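Local coordinates for protein myosin-4 (Saccharomyces cerevisiae, PDB 3MMI) that works as a class V myosin in the machinery that carries ASH1 and other mRNAs to the bud, this chain being its C-terminal globular tail, at residues Thr193-Phe198 against Ser255-Arg260; Ser87-Leu92 against Ile102-Asn107. All blocks are in the same frame, centred on the assembly; numbering follows the deposited sequence.

Interaction 1. Residues Thr193-Phe198 against Ser255-Arg260; sequences TFLNEF and SWFEPR
Trp256, with CG anti to its backbone N (chi1 -170°), swings its indole toward the helix of Thr193-Phe198, where the backbone of Leu195 puts CB against it and the first torsion, with CG beside the backbone N, carries CD1 alongside. Leu195 CB sits over one face of the indole in a CH-pi contact, 3.5 Å from the centroid of the six-membered ring and 14° off its normal. The backbone joins in: Leu195 O lies 3.4 Å from Trp256 CZ2. Farther along the leucine, CD1 is 3.8 Å from Phe257 CE1, the two side chains crossing at about a right angle, so one residue bridges both aromatics. In the all-helical globular tail, the dilute domain of this class V myosin, the contact sets the middle of helix 185-204 against the C-terminal end of helix 240-257. On the indole face opposite Leu195, Arg260 of the turn after that helix lays its guanidinium, with NH1 offset toward the rim 3.7 Å above the ring plane. The amide of exposed Asn196 comes to the edge of the indole near NE1, its plane turned 48° from the ring. Phe216 of helix 209-234 packs edge-to-face with Trp256 and also touches Phe257.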
loop_
_atom_site.group_PDB
_atom_site.type_symbol
_atom_site.label_atom_id
_atom_site.label_comp_id
_atom_site.label_asym_id
_atom_site.label_seq_id
_atom_site.Cartn_x
_atom_site.Cartn_y
_atom_site.Cartn_z
ATOM N N THR A 193 -3.394 -18.944 -4.353
ATOM C CA THR A 193 -2.966 -18.927 -5.722
ATOM C C THR A 193 -2.721 -17.519 -6.218
ATOM O O THR A 193 -1.707 -17.262 -6.938
ATOM C CB THR A 193 -3.982 -19.700 -6.623
ATOM O OG1 THR A 193 -3.916 -21.071 -6.218
ATOM C CG2 THR A 193 -3.600 -19.598 -8.056
ATOM N N PHE A 194 -3.606 -16.613 -5.822
ATOM C CA PHE A 194 -3.448 -15.216 -6.206
ATOM C C PHE A 194 -2.138 -14.601 -5.667
ATOM O O PHE A 194 -1.447 -13.873 -6.369
ATOM C CB PHE A 194 -4.640 -14.366 -5.781
ATOM C CG PHE A 194 -4.351 -12.868 -5.877
ATOM C CD1 PHE A 194 -4.604 -12.203 -7.011
ATOM C CD2 PHE A 194 -3.789 -12.160 -4.798
ATOM C CE1 PHE A 194 -4.375 -10.856 -7.131
ATOM C CE2 PHE A 194 -3.522 -10.775 -4.890
ATOM C CZ PHE A 194 -3.802 -10.128 -6.083
ATOM N N LEU A 195 -1.821 -14.883 -4.419
ATOM C CA LEU A 195 -0.632 -14.374 -3.782
ATOM C C LEU A 195 0.621 -15.044 -4.320
ATOM O O LEU A 195 1.655 -14.369 -4.430
ATOM C CB LEU A 195 -0.645 -14.626 -2.255
ATOM C CG LEU A 195 -1.723 -13.775 -1.531
ATOM C CD1 LEU A 195 -1.838 -14.107 -0.063
ATOM C CD2 LEU A 195 -1.483 -12.232 -1.780
ATOM N N ASN A 196 0.518 -16.362 -4.643
ATOM C CA ASN A 196 1.670 -17.025 -5.363
ATOM C C ASN A 196 1.896 -16.398 -6.748
ATOM O O ASN A 196 2.980 -16.237 -7.169
ATOM C CB ASN A 196 1.478 -18.571 -5.547
ATOM C CG ASN A 196 1.482 -19.342 -4.228
ATOM O OD1 ASN A 196 0.690 -20.287 -4.038
ATOM N ND2 ASN A 196 2.294 -18.918 -3.307
ATOM N N GLU A 197 0.812 -15.993 -7.388
ATOM C CA GLU A 197 0.910 -15.400 -8.694
ATOM C C GLU A 197 1.350 -13.944 -8.617
ATOM O O GLU A 197 2.070 -13.466 -9.481
ATOM C CB GLU A 197 -0.409 -15.583 -9.475
ATOM C CG GLU A 197 -0.595 -17.070 -9.903
ATOM C CD GLU A 197 -1.934 -17.385 -10.582
ATOM O OE1 GLU A 197 -2.717 -16.447 -10.888
ATOM O OE2 GLU A 197 -2.213 -18.559 -10.777
ATOM N N PHE A 198 0.948 -13.231 -7.552
ATOM C CA PHE A 198 1.435 -11.881 -7.296
ATOM C C PHE A 198 2.905 -11.963 -7.052
ATOM O O PHE A 198 3.725 -11.180 -7.575
ATOM C CB PHE A 198 0.736 -11.319 -6.038
ATOM C CG PHE A 198 1.005 -9.891 -5.763
ATOM C CD1 PHE A 198 1.505 -9.042 -6.754
ATOM C CD2 PHE A 198 0.642 -9.340 -4.536
ATOM C CE1 PHE A 198 1.694 -7.682 -6.531
ATOM C CE2 PHE A 198 0.918 -8.018 -4.287
ATOM C CZ PHE A 198 1.397 -7.175 -5.292
ATOM N N SER A 255 -1.033 -17.015 7.526
ATOM C CA SER A 255 -0.214 -18.198 7.317
ATOM C C SER A 255 0.572 -18.183 5.968
ATOM O O SER A 255 1.727 -18.512 5.985
ATOM C CB SER A 255 -1.029 -19.489 7.479
ATOM O OG SER A 255 -1.888 -19.677 6.373
ATOM N N TRP A 256 -0.013 -17.682 4.862
ATOM C CA TRP A 256 0.710 -17.528 3.604
ATOM C C TRP A 256 1.937 -16.579 3.741
ATOM O O TRP A 256 3.011 -16.810 3.168
ATOM C CB TRP A 256 -0.215 -17.016 2.489
ATOM C CG TRP A 256 0.456 -17.085 1.168
ATOM C CD1 TRP A 256 0.360 -18.145 0.222
ATOM C CD2 TRP A 256 1.304 -16.102 0.558
ATOM N NE1 TRP A 256 1.140 -17.840 -0.895
ATOM C CE2 TRP A 256 1.732 -16.622 -0.715
ATOM C CE3 TRP A 256 1.766 -14.851 0.955
ATOM C CZ2 TRP A 256 2.563 -15.918 -1.570
ATOM C CZ3 TRP A 256 2.637 -14.150 0.096
ATOM C CH2 TRP A 256 2.993 -14.681 -1.163
ATOM N N PHE A 257 1.747 -15.461 4.442
ATOM C CA PHE A 257 2.782 -14.411 4.489
ATOM C C PHE A 257 3.885 -14.835 5.408
ATOM O O PHE A 257 4.953 -14.213 5.481
ATOM C CB PHE A 257 2.219 -13.075 4.983
ATOM C CG PHE A 257 1.328 -12.442 4.027
ATOM C CD1 PHE A 257 0.025 -12.793 3.980
ATOM C CD2 PHE A 257 1.816 -11.561 3.101
ATOM C CE1 PHE A 257 -0.814 -12.275 3.048
ATOM C CE2 PHE A 257 0.996 -10.996 2.176
ATOM C CZ PHE A 257 -0.330 -11.362 2.127
ATOM N N GLU A 258 3.638 -15.880 6.167
ATOM C CA GLU A 258 4.532 -16.002 7.308
ATOM C C GLU A 258 5.967 -16.460 7.037
ATOM O O GLU A 258 6.885 -15.875 7.586
ATOM C CB GLU A 258 3.886 -16.738 8.471
ATOM C CG GLU A 258 3.706 -15.819 9.636
ATOM C CD GLU A 258 2.778 -16.359 10.734
ATOM O OE1 GLU A 258 2.227 -17.511 10.682
ATOM O OE2 GLU A 258 2.571 -15.572 11.685
ATOM N N PRO A 259 6.161 -17.481 6.172
ATOM C CA PRO A 259 7.541 -17.775 5.764
ATOM C C PRO A 259 8.186 -16.690 4.844
ATOM O O PRO A 259 9.145 -17.016 4.125
ATOM C CB PRO A 259 7.378 -19.093 4.981
ATOM C CG PRO A 259 5.970 -19.036 4.448
ATOM C CD PRO A 259 5.184 -18.410 5.583
ATOM N N ARG A 260 7.692 -15.433 4.845
ATOM C CA ARG A 260 8.060 -14.473 3.760
ATOM C C ARG A 260 8.501 -13.107 4.233
ATOM O O ARG A 260 9.315 -12.416 3.595
ATOM C CB ARG A 260 6.902 -14.287 2.798
ATOM C CG ARG A 260 6.398 -15.580 2.344
ATOM C CD ARG A 260 5.511 -15.353 1.216
ATOM N NE ARG A 260 6.042 -15.920 -0.026
ATOM C CZ ARG A 260 5.812 -17.184 -0.387
ATOM N NH1 ARG A 260 5.043 -17.961 0.414
ATOM N NH2 ARG A 260 6.318 -17.641 -1.552
#

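Interaction 2. Residues Ser87-Leu92 against Ile102-Asn107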
loop_
_atom_site.group_PDB
_atom_site.type_symbol
_atom_site.label_atom_id
_atom_site.label_comp_id
_atom_site.label_asym_id
_atom_site.label_seq_id
_atom_site.Cartn_x
_atom_site.Cartn_y
_atom_site.Cartn_z
ATOM N N SER A 87 0.895 8.707 -16.086
ATOM C CA SER A 87 -0.375 8.575 -16.801
ATOM C C SER A 87 -0.499 7.227 -17.503
ATOM O O SER A 87 -1.584 6.642 -17.526
ATOM C CB SER A 87 -0.601 9.734 -17.782
ATOM O OG SER A 87 0.271 9.627 -18.876
ATOM N N ILE A 88 0.595 6.692 -18.025
ATOM C CA ILE A 88 0.529 5.325 -18.469
ATOM C C ILE A 88 -0.051 4.418 -17.363
ATOM O O ILE A 88 -1.037 3.737 -17.609
ATOM C CB ILE A 88 1.877 4.791 -18.870
ATOM C CG1 ILE A 88 2.458 5.651 -19.989
ATOM C CG2 ILE A 88 1.758 3.370 -19.342
ATOM C CD1 ILE A 88 3.754 5.084 -20.611
ATOM N N VAL A 89 0.565 4.438 -16.161
ATOM C CA VAL A 89 0.151 3.607 -15.037
ATOM C C VAL A 89 -1.292 3.915 -14.665
ATOM O O VAL A 89 -2.083 2.985 -14.546
ATOM C CB VAL A 89 1.106 3.750 -13.784
ATOM C CG1 VAL A 89 0.547 3.022 -12.566
ATOM C CG2 VAL A 89 2.524 3.252 -14.117
ATOM N N MET A 90 -1.626 5.201 -14.472
ATOM C CA MET A 90 -2.976 5.538 -14.063
ATOM C C MET A 90 -4.048 5.122 -15.024
ATOM O O MET A 90 -5.162 4.824 -14.586
ATOM C CB MET A 90 -3.163 7.042 -13.736
ATOM C CG MET A 90 -3.315 7.201 -12.179
ATOM S SD MET A 90 -3.581 9.027 -12.000
ATOM C CE MET A 90 -3.947 9.517 -13.795
ATOM N N SER A 91 -3.691 5.050 -16.313
ATOM C CA SER A 91 -4.629 4.682 -17.390
ATOM C C SER A 91 -4.789 3.199 -17.667
ATOM O O SER A 91 -5.682 2.812 -18.422
ATOM C CB SER A 91 -4.249 5.363 -18.703
ATOM O OG SER A 91 -4.443 6.779 -18.534
ATOM N N LEU A 92 -3.902 2.377 -17.097
ATOM C CA LEU A 92 -3.997 0.914 -17.248
ATOM C C LEU A 92 -5.403 0.356 -16.960
ATOM O O LEU A 92 -6.049 0.693 -15.955
ATOM C CB LEU A 92 -2.980 0.208 -16.352
ATOM C CG LEU A 92 -1.485 0.284 -16.652
ATOM C CD1 LEU A 92 -0.669 -0.071 -15.390
ATOM C CD2 LEU A 92 -1.177 -0.676 -17.767
ATOM N N ILE A 102 3.313 -3.269 -11.744
ATOM C CA ILE A 102 4.575 -3.823 -11.320
ATOM C C ILE A 102 5.740 -3.567 -12.250
ATOM O O ILE A 102 6.805 -3.222 -11.795
ATOM C CB ILE A 102 4.472 -5.333 -11.025
ATOM C CG1 ILE A 102 3.567 -5.557 -9.804
ATOM C CG2 ILE A 102 5.821 -5.893 -10.639
ATOM C CD1 ILE A 102 2.973 -7.070 -9.742
ATOM N N PHE A 103 5.533 -3.747 -13.569
ATOM C CA PHE A 103 6.596 -3.486 -14.555
ATOM C C PHE A 103 7.081 -2.034 -14.380
ATOM O O PHE A 103 8.232 -1.809 -14.193
ATOM C CB PHE A 103 6.016 -3.656 -15.968
ATOM C CG PHE A 103 6.959 -3.243 -17.057
ATOM C CD1 PHE A 103 8.039 -4.064 -17.388
ATOM C CD2 PHE A 103 6.767 -2.052 -17.762
ATOM C CE1 PHE A 103 8.922 -3.688 -18.413
ATOM C CE2 PHE A 103 7.633 -1.701 -18.773
ATOM C CZ PHE A 103 8.706 -2.510 -19.102
ATOM N N TRP A 104 6.158 -1.072 -14.410
ATOM C CA TRP A 104 6.524 0.354 -14.370
ATOM C C TRP A 104 7.204 0.695 -13.014
ATOM O O TRP A 104 8.243 1.382 -12.965
ATOM C CB TRP A 104 5.302 1.260 -14.692
ATOM C CG TRP A 104 4.911 1.119 -16.225
ATOM C CD1 TRP A 104 3.751 0.586 -16.759
ATOM C CD2 TRP A 104 5.727 1.491 -17.354
ATOM N NE1 TRP A 104 3.793 0.643 -18.134
ATOM C CE2 TRP A 104 4.994 1.182 -18.527
ATOM C CE3 TRP A 104 6.998 2.062 -17.485
ATOM C CZ2 TRP A 104 5.508 1.430 -19.826
ATOM C CZ3 TRP A 104 7.501 2.325 -18.754
ATOM C CH2 TRP A 104 6.758 2.000 -19.912
ATOM N N LEU A 105 6.663 0.150 -11.929
ATOM C CA LEU A 105 7.133 0.515 -10.622
ATOM C C LEU A 105 8.468 -0.106 -10.392
ATOM O O LEU A 105 9.352 0.511 -9.829
ATOM C CB LEU A 105 6.183 0.135 -9.513
ATOM C CG LEU A 105 4.996 1.123 -9.416
ATOM C CD1 LEU A 105 3.792 0.579 -8.730
ATOM C CD2 LEU A 105 5.405 2.495 -8.854
ATOM N N SER A 106 8.644 -1.312 -10.878
ATOM C CA SER A 106 9.947 -1.906 -10.800
ATOM C C SER A 106 11.027 -1.114 -11.522
ATOM O O SER A 106 12.129 -1.008 -11.008
ATOM C CB SER A 106 9.914 -3.313 -11.379
ATOM O OG SER A 106 11.195 -3.851 -11.102
ATOM N N ASN A 107 10.680 -0.511 -12.686
ATOM C CA ASN A 107 11.593 0.359 -13.454
ATOM C C ASN A 107 11.867 1.682 -12.682
ATOM O O ASN A 107 12.996 2.065 -12.511
ATOM C CB ASN A 107 11.049 0.589 -14.893
ATOM C CG ASN A 107 11.510 -0.544 -15.895
ATOM O OD1 ASN A 107 12.627 -0.494 -16.420
ATOM N ND2 ASN A 107 10.646 -1.549 -16.123
#
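Two aliphatic side chains of Ser87-Leu92, Ile88 and Val89, meet one aromatic, Trp104, and the contact between the segments is wholly apolar packing. Val89 CG2, beside its own backbone N, reaches 3.5 Å from Trp104 CB, at the root of the indole. Ile88 crosses the tryptophan at about a right angle: its CG2 is 3.6 Å from Trp104 NE1, while CD1 lies over one indole face, offset toward the rim. The opposite face is taken from within its own helix by Phe103, whose CD2 stands over the centre 3.7 Å above the plane. Replacing Trp104 with an alanine would probably leave Ile88 and Val89 without their partner and open a gap between the two helices. Within the segments, polar side chains bond back to their own helix. Ser91 OG donates to Ser87 O (3.0 Å), and Asn107 ND2 to Phe103 O (3.1 Å) with an N-H...O angle of 161°; Ser87 O and Phe103 O also accept the backbone N-H of Ser91 and Asn107 respectively, from the opposite face of the carbonyl plane. The contact joins the C-terminal end of helix 71-91 to helix 97-108, consecutive helices of the globular tail, with Val89 and Leu105 packed on helix 132-168 and Trp104 on Pro54 of helix 53-67.

In the fold
Both contacts are mainly buried, and each turns on one tryptophan, but they join different elements. Interaction 2 closes a short connection between consecutive helices, whereas interaction 1 brings together helices 185-204 and 240-257, with helix 209-234 between them in sequence. Their chemistry differs accordingly: interaction 2 is aliphatic against indole, while interaction 1 adds a second aromatic, an arginine over the indole and an exposed asparagine at its margin. Although their centres lie about 23 Å apart, they meet directly, Phe198 CE1 of 193-198 packing 3.5 Å from Ile102 CD1 of 102-107. Helix 132-168 also touches both, through Phe194 and Phe198 in one and Val89, Ile102 and Leu105 in the other.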